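Local structure of immunity 23 family protein (Burkholderia dolosa AU0158, 5FFP) at residues Asp64-Leu67 with Phe68-Pro72; Asp74-Arg77 with Glu78-Arg82; Glu103-Asp107 with Glu108-Ile112. The protein probably serves as the CdiI immunity protein of a contact-dependent growth inhibition system, protecting the cell that makes it from the matching CdiA toxin. All coordinates share one frame; numbering follows the deposited sequence.

Contact 1 (Asp64-Leu67 with Phe68-Pro72); sequences DAEL and FHISP
D64 opens the short helix 65-69 and meets its second half through the backbone: F68 N donates to D64 O over 3.1 Å, the first i to i+4 bond of the helix. The same residue is its N-cap. CG stands anti to the backbone N (chi1 -172°), which brings the carboxylate to the N-H groups of the first turn, and L67 N gives OD1 an almost straight bond of 2.9 Å on the anti side, somewhat out of the carboxylate plane.

A65 offers its carbonyl to H69 twice. The backbone N of H69 approaches from one face of the carbonyl plane, and ND1 comes from the opposite face at 3.1 Å from A65 O. The imidazole thus folds back on its own helix, and since a carbonyl oxygen can only accept, ND1 must carry the proton in this bond. F68 CD1 lies over the centre of one face of that ring, 4.1 Å above its plane, so the ring is bonded through ND1, with A65 O tilted somewhat from its plane, and covered on one face by F68.

E66 O takes I70 N at 3.0 Å, nearly in line with the carbonyl, plus a weak bond from H69 N. I70 has just left helical geometry, and its CG2 sits close over the same oxygen. Farther out, E66 CG meets I70 CG2 at 4.1 Å.

L67 runs alongside I70, both pointing the same way, with CD2 to CD1 at 4.1 Å.

L67 also packs on E78, L79 and R82 of helix 72-83, which S71 begins as N-cap, and on V115 of strand 110-117. D64 pairs by backbone with E116 of that strand and H69 meets its Y117 edge-to-face, while F68 makes a cation-pi contact with K122 on the next strand, 120-127.

Contact 2 (Asp74-Arg77 with Glu78-Arg82); sequences DAYR and ELCNR
The ring of Y76 carries the sulfur of C80 over the centre of one face: SG lies 3.6 Å from the ring centroid, only 14° off the normal. CZ is the nearest ring atom, also at 3.6 Å from SG, so the sulfur sits over the centre, leaning slightly towards the CZ end. Tyrosine CG is anti to the backbone N (chi1 -178°), which sends the ring along the helix to where the next turn presents C80. Its hydroxyl is bonded to K128 O.

The guanidinium of R82 is met at its edge, in plane, by E78 OE2. NE is the donor, 2.9 Å from OE2, and it uses the anti lone pair of that oxygen; the salt bridge joins residues four apart on the same helix. R77 NH2 and D74 OD1 form a second, long ion pair.

R77 and N81 lie side by side with guanidinium and amide planes nearly perpendicular. The asparagine turns its amide back to the helix: ND2 donates to R77 O at 3.1 Å from above the carbonyl plane, while N81 N takes the opposite face of the same oxygen. Two N-H groups thus grip one carbonyl. On the inner side L79 lays CG and CD1 against A75 O, the acceptor of its own N-H.

The i to i+4 bonds run unbroken from D74 O to R82 N. A75, Y76 and L79 form the buried side of amphipathic helix 72-83, with Y76, L79 and C80 packed on F113 of strand 110-117, while R77 and N81 are exposed. Across one turn of this helix, Y76 and C80 make a Cys sulfur-aromatic contact.

Contact 3 (Glu103-Asp107 with Glu108-Ile112); sequences ESLSD and EGYYI
L105 O is the acceptor on which the end of helix 103-108 turns. It takes Y110 N at 3.0 Å in a fairly straight bond from above the carbonyl plane, and G109 N at 3.1 Å within that plane; E108 N adds a weak third. E108 N also reaches S104 O over 3.3 Å, and G109 N makes a second, weak bond to S106 O. Y110 N on L105 O and G109 N on S106 O make this a Schellman motif, with G109 its C-prime residue at positive phi (118°). Y110 O lies 3.5 Å from S106 CA in a C-H...O contact, but its stronger donor is the hydroxyl of S101.

S104 OG bonds D48 OD2, S106 OG makes a weak bond to A102 O, and Y111 OH bonds G90 O of the second subunit.

L105 CB meets Y110 CB at 4.3 Å, and L105 CD1 crosses to I112 CD1 at 4.2 Å. Y110 CG stands beside its own N (chi1 -67°), which brings the ring edge near L105 O. E108 OE1 lies in the plane of the Y110 ring, at its edge.

The axes of segments 103-107 and 110-112 approach to 6.6 Å, with 123° between their directions. L105 and I112 both touch Y31 of strand 26-33, Y110 rests on V38 of strand 36-44, Y111 pairs by backbone with G126 of strand 120-127, and G109 with K128 just beyond it.

In the fold
The three contacts follow one another along the chain. Contacts 1 and 2 have centres 10 Å apart and touch directly: L67 CD1 lies 3.7 Å from L79 CD2, and D64 OD2 makes a long, weak ion pair with R82 NH1, so R82, paired with E78 in contact 2, also reaches the carboxylate that caps helix 65-69. Contact 3 is about 15 Å from contact 2, centre to centre, yet they meet where Y76 CE1 packs 3.5 Å from Y111 O. Contacts 1 and 3 do not touch; their nearest atoms are about 9 Å apart. Strand 110-117 links all three, and of them contact 3 alone reaches the second subunit.

Contact 1 (Asp64-Leu67 with Phe68-Pro72)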
ATOM      1  N   ASP A  64       3.575 -16.041 -11.477  1.00 53.00           N
ATOM      2  CA  ASP A  64       3.756 -14.869 -12.324  1.00 54.62           C
ATOM      3  C   ASP A  64       4.811 -15.134 -13.384  1.00 55.50           C
ATOM      4  O   ASP A  64       6.014 -15.185 -13.095  1.00 55.99           O
ATOM      5  CB  ASP A  64       4.090 -13.616 -11.514  1.00 54.50           C
ATOM      6  CG  ASP A  64       4.090 -12.379 -12.369  1.00 55.04           C
ATOM      7  OD1 ASP A  64       4.831 -12.372 -13.370  1.00 56.76           O
ATOM      8  OD2 ASP A  64       3.363 -11.426 -12.054  1.00 55.44           O
ATOM      9  N   ALA A  65       4.332 -15.290 -14.614  1.00 56.71           N
ATOM     10  CA  ALA A  65       5.149 -15.782 -15.712  1.00 57.47           C
ATOM     11  C   ALA A  65       6.173 -14.754 -16.146  1.00 57.86           C
ATOM     12  O   ALA A  65       7.311 -15.091 -16.465  1.00 59.40           O
ATOM     13  CB  ALA A  65       4.259 -16.168 -16.881  1.00 59.14           C
ATOM     14  N   GLU A  66       5.775 -13.493 -16.141  1.00 58.42           N
ATOM     15  CA  GLU A  66       6.663 -12.439 -16.585  1.00 60.71           C
ATOM     16  C   GLU A  66       7.861 -12.371 -15.648  1.00 61.02           C
ATOM     17  O   GLU A  66       9.013 -12.495 -16.079  1.00 61.49           O
ATOM     18  CB  GLU A  66       5.919 -11.101 -16.616  1.00 63.91           C
ATOM     19  CG  GLU A  66       6.625 -10.007 -17.412  1.00 67.49           C
ATOM     20  CD  GLU A  66       6.643  -8.657 -16.703  1.00 71.72           C
ATOM     21  OE1 GLU A  66       6.029  -8.504 -15.612  1.00 73.15           O
ATOM     22  OE2 GLU A  66       7.302  -7.737 -17.232  1.00 75.81           O
ATOM     23  N   LEU A  67       7.566 -12.232 -14.355  1.00 60.19           N
ATOM     24  CA  LEU A  67       8.585 -12.011 -13.327  1.00 60.30           C
ATOM     25  C   LEU A  67       9.525 -13.196 -13.216  1.00 58.94           C
ATOM     26  O   LEU A  67      10.708 -13.031 -12.881  1.00 61.44           O
ATOM     27  CB  LEU A  67       7.927 -11.764 -11.965  1.00 60.02           C
ATOM     28  CG  LEU A  67       7.094 -10.483 -11.846  1.00 61.59           C
ATOM     29  CD1 LEU A  67       6.255 -10.495 -10.572  1.00 60.17           C
ATOM     30  CD2 LEU A  67       8.002  -9.258 -11.901  1.00 65.45           C
ATOM     31  N   PHE A  68       8.986 -14.390 -13.458  1.00 55.17           N
ATOM     32  CA  PHE A  68       9.808 -15.596 -13.495  1.00 55.60           C
ATOM     33  C   PHE A  68      10.868 -15.501 -14.583  1.00 57.49           C
ATOM     34  O   PHE A  68      12.035 -15.794 -14.333  1.00 60.37           O
ATOM     35  CB  PHE A  68       8.956 -16.851 -13.712  1.00 53.99           C
ATOM     36  CG  PHE A  68       9.657 -18.106 -13.321  1.00 55.78           C
ATOM     37  CD1 PHE A  68      10.585 -18.686 -14.172  1.00 59.29           C
ATOM     38  CD2 PHE A  68       9.430 -18.688 -12.085  1.00 55.16           C
ATOM     39  CE1 PHE A  68      11.263 -19.831 -13.810  1.00 61.90           C
ATOM     40  CE2 PHE A  68      10.105 -19.833 -11.709  1.00 57.95           C
ATOM     41  CZ  PHE A  68      11.024 -20.407 -12.578  1.00 61.79           C
ATOM     42  N   HIS A  69      10.462 -15.067 -15.773  1.00 86.75           N
ATOM     43  CA  HIS A  69      11.316 -15.157 -16.958  1.00 90.08           C
ATOM     44  C   HIS A  69      12.177 -13.933 -17.258  1.00 89.56           C
ATOM     45  O   HIS A  69      13.087 -14.019 -18.082  1.00 92.99           O
ATOM     46  CB  HIS A  69      10.479 -15.531 -18.190  1.00 95.16           C
ATOM     47  CG  HIS A  69      10.036 -16.960 -18.181  1.00 97.05           C
ATOM     48  ND1 HIS A  69       8.727 -17.339 -17.979  1.00 97.41           N
ATOM     49  CD2 HIS A  69      10.747 -18.109 -18.290  1.00 98.78           C
ATOM     50  CE1 HIS A  69       8.645 -18.657 -17.991  1.00 99.74           C
ATOM     51  NE2 HIS A  69       9.856 -19.149 -18.176  1.00100.60           N
ATOM     52  N   ILE A  70      11.922 -12.809 -16.599  1.00 85.64           N
ATOM     53  CA  ILE A  70      12.718 -11.610 -16.856  1.00 85.04           C
ATOM     54  C   ILE A  70      13.953 -11.630 -15.957  1.00 81.16           C
ATOM     55  O   ILE A  70      14.199 -12.602 -15.266  1.00 78.43           O
ATOM     56  CB  ILE A  70      11.887 -10.312 -16.715  1.00 84.30           C
ATOM     57  CG1 ILE A  70      11.433 -10.096 -15.269  1.00 79.37           C
ATOM     58  CG2 ILE A  70      10.685 -10.344 -17.657  1.00 87.40           C
ATOM     59  CD1 ILE A  70      10.627  -8.832 -15.083  1.00 78.84           C
ATOM     60  N   SER A  71      14.746 -10.570 -16.017  1.00 81.35           N
ATOM     61  CA  SER A  71      15.969 -10.463 -15.238  1.00 79.11           C
ATOM     62  C   SER A  71      15.659 -10.385 -13.740  1.00 74.17           C
ATOM     63  O   SER A  71      14.577  -9.919 -13.363  1.00 72.91           O
ATOM     64  CB  SER A  71      16.744  -9.209 -15.676  1.00 81.84           C
ATOM     65  OG  SER A  71      17.883  -8.977 -14.865  1.00 80.67           O
ATOM     66  N   PRO A  72      16.594 -10.857 -12.880  1.00 71.48           N
ATOM     67  CA  PRO A  72      16.472 -10.620 -11.434  1.00 67.42           C
ATOM     68  C   PRO A  72      16.424  -9.135 -11.112  1.00 67.48           C
ATOM     69  O   PRO A  72      15.599  -8.700 -10.295  1.00 65.85           O
ATOM     70  CB  PRO A  72      17.756 -11.232 -10.855  1.00 66.57           C
ATOM     71  CG  PRO A  72      18.663 -11.486 -12.018  1.00 69.89           C
ATOM     72  CD  PRO A  72      17.781 -11.671 -13.211  1.00 72.55           C
TER

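Contact 2 (Asp74-Arg77 with Glu78-Arg82)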
ATOM      1  N   ASP A  74      15.402  -6.570 -13.045  1.00 71.98           N
ATOM      2  CA  ASP A  74      14.150  -5.942 -13.448  1.00 72.60           C
ATOM      3  C   ASP A  74      12.989  -6.431 -12.589  1.00 68.94           C
ATOM      4  O   ASP A  74      12.153  -5.636 -12.177  1.00 68.13           O
ATOM      5  CB  ASP A  74      13.864  -6.189 -14.936  1.00 76.32           C
ATOM      6  CG  ASP A  74      14.901  -5.547 -15.845  1.00 80.40           C
ATOM      7  OD1 ASP A  74      16.085  -5.478 -15.462  1.00 80.29           O
ATOM      8  OD2 ASP A  74      14.540  -5.114 -16.950  1.00 84.02           O
ATOM      9  N   ALA A  75      12.944  -7.731 -12.306  1.00 66.99           N
ATOM     10  CA  ALA A  75      11.876  -8.301 -11.474  1.00 64.18           C
ATOM     11  C   ALA A  75      11.840  -7.669 -10.064  1.00 61.12           C
ATOM     12  O   ALA A  75      10.779  -7.266  -9.577  1.00 59.87           O
ATOM     13  CB  ALA A  75      12.028  -9.812 -11.376  1.00 63.55           C
ATOM     14  N   TYR A  76      13.001  -7.578  -9.427  1.00 60.04           N
ATOM     15  CA  TYR A  76      13.101  -6.961  -8.104  1.00 58.12           C
ATOM     16  C   TYR A  76      12.624  -5.505  -8.085  1.00 59.27           C
ATOM     17  O   TYR A  76      12.018  -5.068  -7.115  1.00 57.79           O
ATOM     18  CB  TYR A  76      14.539  -7.032  -7.604  1.00 57.89           C
ATOM     19  CG  TYR A  76      14.757  -6.455  -6.219  1.00 56.48           C
ATOM     20  CD1 TYR A  76      14.339  -7.141  -5.090  1.00 54.12           C
ATOM     21  CD2 TYR A  76      15.395  -5.236  -6.047  1.00 58.31           C
ATOM     22  CE1 TYR A  76      14.548  -6.624  -3.822  1.00 53.65           C
ATOM     23  CE2 TYR A  76      15.604  -4.708  -4.791  1.00 57.83           C
ATOM     24  CZ  TYR A  76      15.172  -5.398  -3.682  1.00 55.48           C
ATOM     25  OH  TYR A  76      15.386  -4.883  -2.423  1.00 55.86           O
ATOM     26  N   ARG A  77      12.902  -4.768  -9.155  1.00 62.32           N
ATOM     27  CA  ARG A  77      12.447  -3.385  -9.284  1.00 64.11           C
ATOM     28  C   ARG A  77      10.943  -3.331  -9.447  1.00 63.64           C
ATOM     29  O   ARG A  77      10.284  -2.499  -8.850  1.00 63.28           O
ATOM     30  CB  ARG A  77      13.098  -2.712 -10.489  1.00 68.08           C
ATOM     31  CG  ARG A  77      12.789  -1.227 -10.601  1.00 70.51           C
ATOM     32  CD  ARG A  77      13.803  -0.501 -11.480  1.00 74.84           C
ATOM     33  NE  ARG A  77      13.841  -1.051 -12.839  1.00 77.26           N
ATOM     34  CZ  ARG A  77      14.827  -1.785 -13.364  1.00 78.29           C
ATOM     35  NH1 ARG A  77      15.914  -2.088 -12.656  1.00 77.24           N
ATOM     36  NH2 ARG A  77      14.724  -2.220 -14.615  1.00 80.88           N
ATOM     37  N   GLU A  78      10.405  -4.216 -10.274  1.00 64.26           N
ATOM     38  CA  GLU A  78       8.965  -4.293 -10.482  1.00 64.33           C
ATOM     39  C   GLU A  78       8.232  -4.734  -9.197  1.00 61.14           C
ATOM     40  O   GLU A  78       7.118  -4.299  -8.926  1.00 60.84           O
ATOM     41  CB  GLU A  78       8.661  -5.233 -11.660  1.00 66.32           C
ATOM     42  CG  GLU A  78       7.191  -5.573 -11.910  1.00 66.89           C
ATOM     43  CD  GLU A  78       6.280  -4.357 -11.963  1.00 68.11           C
ATOM     44  OE1 GLU A  78       6.705  -3.297 -12.481  1.00 70.49           O
ATOM     45  OE2 GLU A  78       5.124  -4.459 -11.474  1.00 67.38           O
ATOM     46  N   LEU A  79       8.853  -5.601  -8.408  1.00 58.99           N
ATOM     47  CA  LEU A  79       8.205  -6.123  -7.207  1.00 56.51           C
ATOM     48  C   LEU A  79       8.203  -5.088  -6.089  1.00 55.89           C
ATOM     49  O   LEU A  79       7.253  -4.998  -5.301  1.00 54.60           O
ATOM     50  CB  LEU A  79       8.911  -7.396  -6.763  1.00 55.11           C
ATOM     51  CG  LEU A  79       8.561  -8.603  -7.637  1.00 55.87           C
ATOM     52  CD1 LEU A  79       9.656  -9.659  -7.553  1.00 55.22           C
ATOM     53  CD2 LEU A  79       7.212  -9.173  -7.221  1.00 55.23           C
ATOM     54  N   CYS A  80       9.297  -4.325  -6.031  1.00 56.98           N
ATOM     55  CA  CYS A  80       9.431  -3.172  -5.152  1.00 57.30           C
ATOM     56  C   CYS A  80       8.513  -2.021  -5.600  1.00 59.14           C
ATOM     57  O   CYS A  80       8.067  -1.229  -4.779  1.00 59.42           O
ATOM     58  CB  CYS A  80      10.894  -2.718  -5.112  1.00 58.53           C
ATOM     59  SG  CYS A  80      12.009  -3.920  -4.339  1.00 56.38           S
ATOM     60  N   ASN A  81       8.251  -1.918  -6.902  1.00 60.95           N
ATOM     61  CA  ASN A  81       7.222  -1.014  -7.408  1.00 62.68           C
ATOM     62  C   ASN A  81       5.842  -1.368  -6.901  1.00 61.14           C
ATOM     63  O   ASN A  81       5.089  -0.491  -6.522  1.00 61.48           O
ATOM     64  CB  ASN A  81       7.172  -1.012  -8.931  1.00 65.31           C
ATOM     65  CG  ASN A  81       7.814   0.208  -9.526  1.00 68.68           C
ATOM     66  OD1 ASN A  81       7.125   1.099 -10.032  1.00 70.75           O
ATOM     67  ND2 ASN A  81       9.138   0.280  -9.441  1.00 69.49           N
ATOM     68  N   ARG A  82       5.510  -2.654  -6.915  1.00 59.83           N
ATOM     69  CA  ARG A  82       4.186  -3.099  -6.497  1.00 59.22           C
ATOM     70  C   ARG A  82       3.975  -2.912  -5.012  1.00 57.79           C
ATOM     71  O   ARG A  82       2.877  -2.559  -4.577  1.00 58.00           O
ATOM     72  CB  ARG A  82       3.971  -4.563  -6.854  1.00 58.96           C
ATOM     73  CG  ARG A  82       3.749  -4.801  -8.332  1.00 61.80           C
ATOM     74  CD  ARG A  82       3.474  -6.271  -8.641  1.00 62.12           C
ATOM     75  NE  ARG A  82       3.644  -6.548 -10.070  1.00 65.03           N
ATOM     76  CZ  ARG A  82       3.416  -7.712 -10.666  1.00 66.27           C
ATOM     77  NH1 ARG A  82       2.983  -8.755  -9.971  1.00 65.30           N
ATOM     78  NH2 ARG A  82       3.626  -7.825 -11.964  1.00 69.18           N
TER

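Contact 3 (Glu103-Asp107 with Glu108-Ile112)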
ATOM      1  N   GLU A 103       9.895 -10.482   9.102  1.00 49.88           N
ATOM      2  CA  GLU A 103       9.849  -9.058   9.488  1.00 51.06           C
ATOM      3  C   GLU A 103      11.215  -8.531   9.901  1.00 51.60           C
ATOM      4  O   GLU A 103      11.559  -7.396   9.595  1.00 52.09           O
ATOM      5  CB  GLU A 103       8.874  -8.786  10.669  1.00 53.57           C
ATOM      6  CG  GLU A 103       7.390  -8.757  10.320  1.00 53.67           C
ATOM      7  CD  GLU A 103       6.463  -8.379  11.502  1.00 56.47           C
ATOM      8  OE1 GLU A 103       5.298  -8.862  11.543  1.00 56.81           O
ATOM      9  OE2 GLU A 103       6.890  -7.595  12.394  1.00 58.70           O
ATOM     10  N   SER A 104      11.992  -9.337  10.614  1.00 51.74           N
ATOM     11  CA  SER A 104      13.318  -8.882  11.012  1.00 52.83           C
ATOM     12  C   SER A 104      14.120  -8.571   9.752  1.00 51.13           C
ATOM     13  O   SER A 104      14.848  -7.589   9.724  1.00 52.36           O
ATOM     14  CB  SER A 104      14.017  -9.896  11.931  1.00 53.63           C
ATOM     15  OG  SER A 104      13.916 -11.219  11.434  1.00 51.72           O
ATOM     16  N   LEU A 105      13.955  -9.392   8.706  1.00 48.70           N
ATOM     17  CA  LEU A 105      14.715  -9.203   7.466  1.00 47.81           C
ATOM     18  C   LEU A 105      14.235  -7.986   6.674  1.00 48.32           C
ATOM     19  O   LEU A 105      15.038  -7.143   6.318  1.00 49.34           O
ATOM     20  CB  LEU A 105      14.698 -10.457   6.592  1.00 45.75           C
ATOM     21  CG  LEU A 105      15.360 -11.699   7.196  1.00 45.57           C
ATOM     22  CD1 LEU A 105      15.028 -12.914   6.329  1.00 44.14           C
ATOM     23  CD2 LEU A 105      16.867 -11.519   7.319  1.00 46.27           C
ATOM     24  N   SER A 106      12.932  -7.881   6.427  1.00 48.06           N
ATOM     25  CA  SER A 106      12.337  -6.640   5.877  1.00 49.10           C
ATOM     26  C   SER A 106      12.752  -5.374   6.589  1.00 52.03           C
ATOM     27  O   SER A 106      12.983  -4.340   5.962  1.00 53.04           O
ATOM     28  CB  SER A 106      10.814  -6.671   6.050  1.00 48.68           C
ATOM     29  OG  SER A 106      10.211  -7.716   5.329  1.00 47.24           O
ATOM     30  N   ASP A 107      12.776  -5.444   7.914  1.00 54.08           N
ATOM     31  CA  ASP A 107      13.003  -4.265   8.706  1.00 57.71           C
ATOM     32  C   ASP A 107      14.440  -3.784   8.582  1.00 59.93           C
ATOM     33  O   ASP A 107      14.724  -2.603   8.760  1.00 62.79           O
ATOM     34  CB  ASP A 107      12.569  -4.501  10.166  1.00 59.65           C
ATOM     35  CG  ASP A 107      11.020  -4.323  10.363  1.00 59.59           C
ATOM     36  OD1 ASP A 107      10.289  -4.251   9.351  1.00 57.47           O
ATOM     37  OD2 ASP A 107      10.549  -4.259  11.528  1.00 61.75           O
ATOM     38  N   GLU A 108      15.348  -4.696   8.270  1.00 40.92           N
ATOM     39  CA  GLU A 108      16.712  -4.317   7.924  1.00 42.51           C
ATOM     40  C   GLU A 108      16.822  -3.831   6.479  1.00 41.68           C
ATOM     41  O   GLU A 108      17.731  -3.083   6.144  1.00 43.93           O
ATOM     42  CB  GLU A 108      17.655  -5.495   8.100  1.00 42.61           C
ATOM     43  CG  GLU A 108      18.075  -5.717   9.526  1.00 45.68           C
ATOM     44  CD  GLU A 108      19.271  -6.626   9.582  1.00 47.03           C
ATOM     45  OE1 GLU A 108      19.410  -7.444   8.639  1.00 45.35           O
ATOM     46  OE2 GLU A 108      20.057  -6.523  10.558  1.00 50.60           O
ATOM     47  N   GLY A 109      15.936  -4.298   5.613  1.00 39.35           N
ATOM     48  CA  GLY A 109      15.964  -3.889   4.218  1.00 39.20           C
ATOM     49  C   GLY A 109      16.198  -4.990   3.225  1.00 37.20           C
ATOM     50  O   GLY A 109      16.583  -4.720   2.086  1.00 38.11           O
ATOM     51  N   TYR A 110      15.984  -6.232   3.638  1.00 35.74           N
ATOM     52  CA  TYR A 110      16.082  -7.350   2.716  1.00 34.22           C
ATOM     53  C   TYR A 110      14.686  -7.645   2.272  1.00 33.36           C
ATOM     54  O   TYR A 110      13.824  -7.989   3.069  1.00 32.99           O
ATOM     55  CB  TYR A 110      16.720  -8.558   3.370  1.00 34.03           C
ATOM     56  CG  TYR A 110      18.192  -8.374   3.742  1.00 36.08           C
ATOM     57  CD1 TYR A 110      19.195  -8.500   2.786  1.00 36.81           C
ATOM     58  CD2 TYR A 110      18.584  -8.133   5.067  1.00 37.79           C
ATOM     59  CE1 TYR A 110      20.536  -8.365   3.126  1.00 39.32           C
ATOM     60  CE2 TYR A 110      19.931  -7.997   5.423  1.00 40.08           C
ATOM     61  CZ  TYR A 110      20.899  -8.108   4.456  1.00 41.12           C
ATOM     62  OH  TYR A 110      22.235  -7.964   4.786  1.00 44.14           O
ATOM     63  N   TYR A 111      14.458  -7.483   0.978  1.00 34.48           N
ATOM     64  CA  TYR A 111      13.157  -7.742   0.392  1.00 34.36           C
ATOM     65  C   TYR A 111      13.285  -8.986  -0.445  1.00 34.81           C
ATOM     66  O   TYR A 111      14.115  -9.053  -1.349  1.00 36.51           O
ATOM     67  CB  TYR A 111      12.700  -6.527  -0.408  1.00 35.70           C
ATOM     68  CG  TYR A 111      12.328  -5.381   0.531  1.00 36.89           C
ATOM     69  CD1 TYR A 111      11.125  -5.400   1.226  1.00 36.65           C
ATOM     70  CD2 TYR A 111      13.207  -4.330   0.771  1.00 38.61           C
ATOM     71  CE1 TYR A 111      10.798  -4.396   2.120  1.00 38.84           C
ATOM     72  CE2 TYR A 111      12.877  -3.311   1.660  1.00 40.55           C
ATOM     73  CZ  TYR A 111      11.668  -3.351   2.331  1.00 40.44           C
ATOM     74  OH  TYR A 111      11.309  -2.350   3.218  1.00 43.27           O
ATOM     75  N   ILE A 112      12.484  -9.990  -0.113  1.00 34.86           N
ATOM     76  CA  ILE A 112      12.664 -11.310  -0.669  1.00 34.90           C
ATOM     77  C   ILE A 112      11.331 -11.798  -1.154  1.00 36.18           C
ATOM     78  O   ILE A 112      10.383 -11.883  -0.370  1.00 37.39           O
ATOM     79  CB  ILE A 112      13.218 -12.263   0.399  1.00 34.70           C
ATOM     80  CG1 ILE A 112      14.610 -11.790   0.842  1.00 34.74           C
ATOM     81  CG2 ILE A 112      13.295 -13.685  -0.146  1.00 35.55           C
ATOM     82  CD1 ILE A 112      14.986 -12.300   2.205  1.00 35.54           C
TER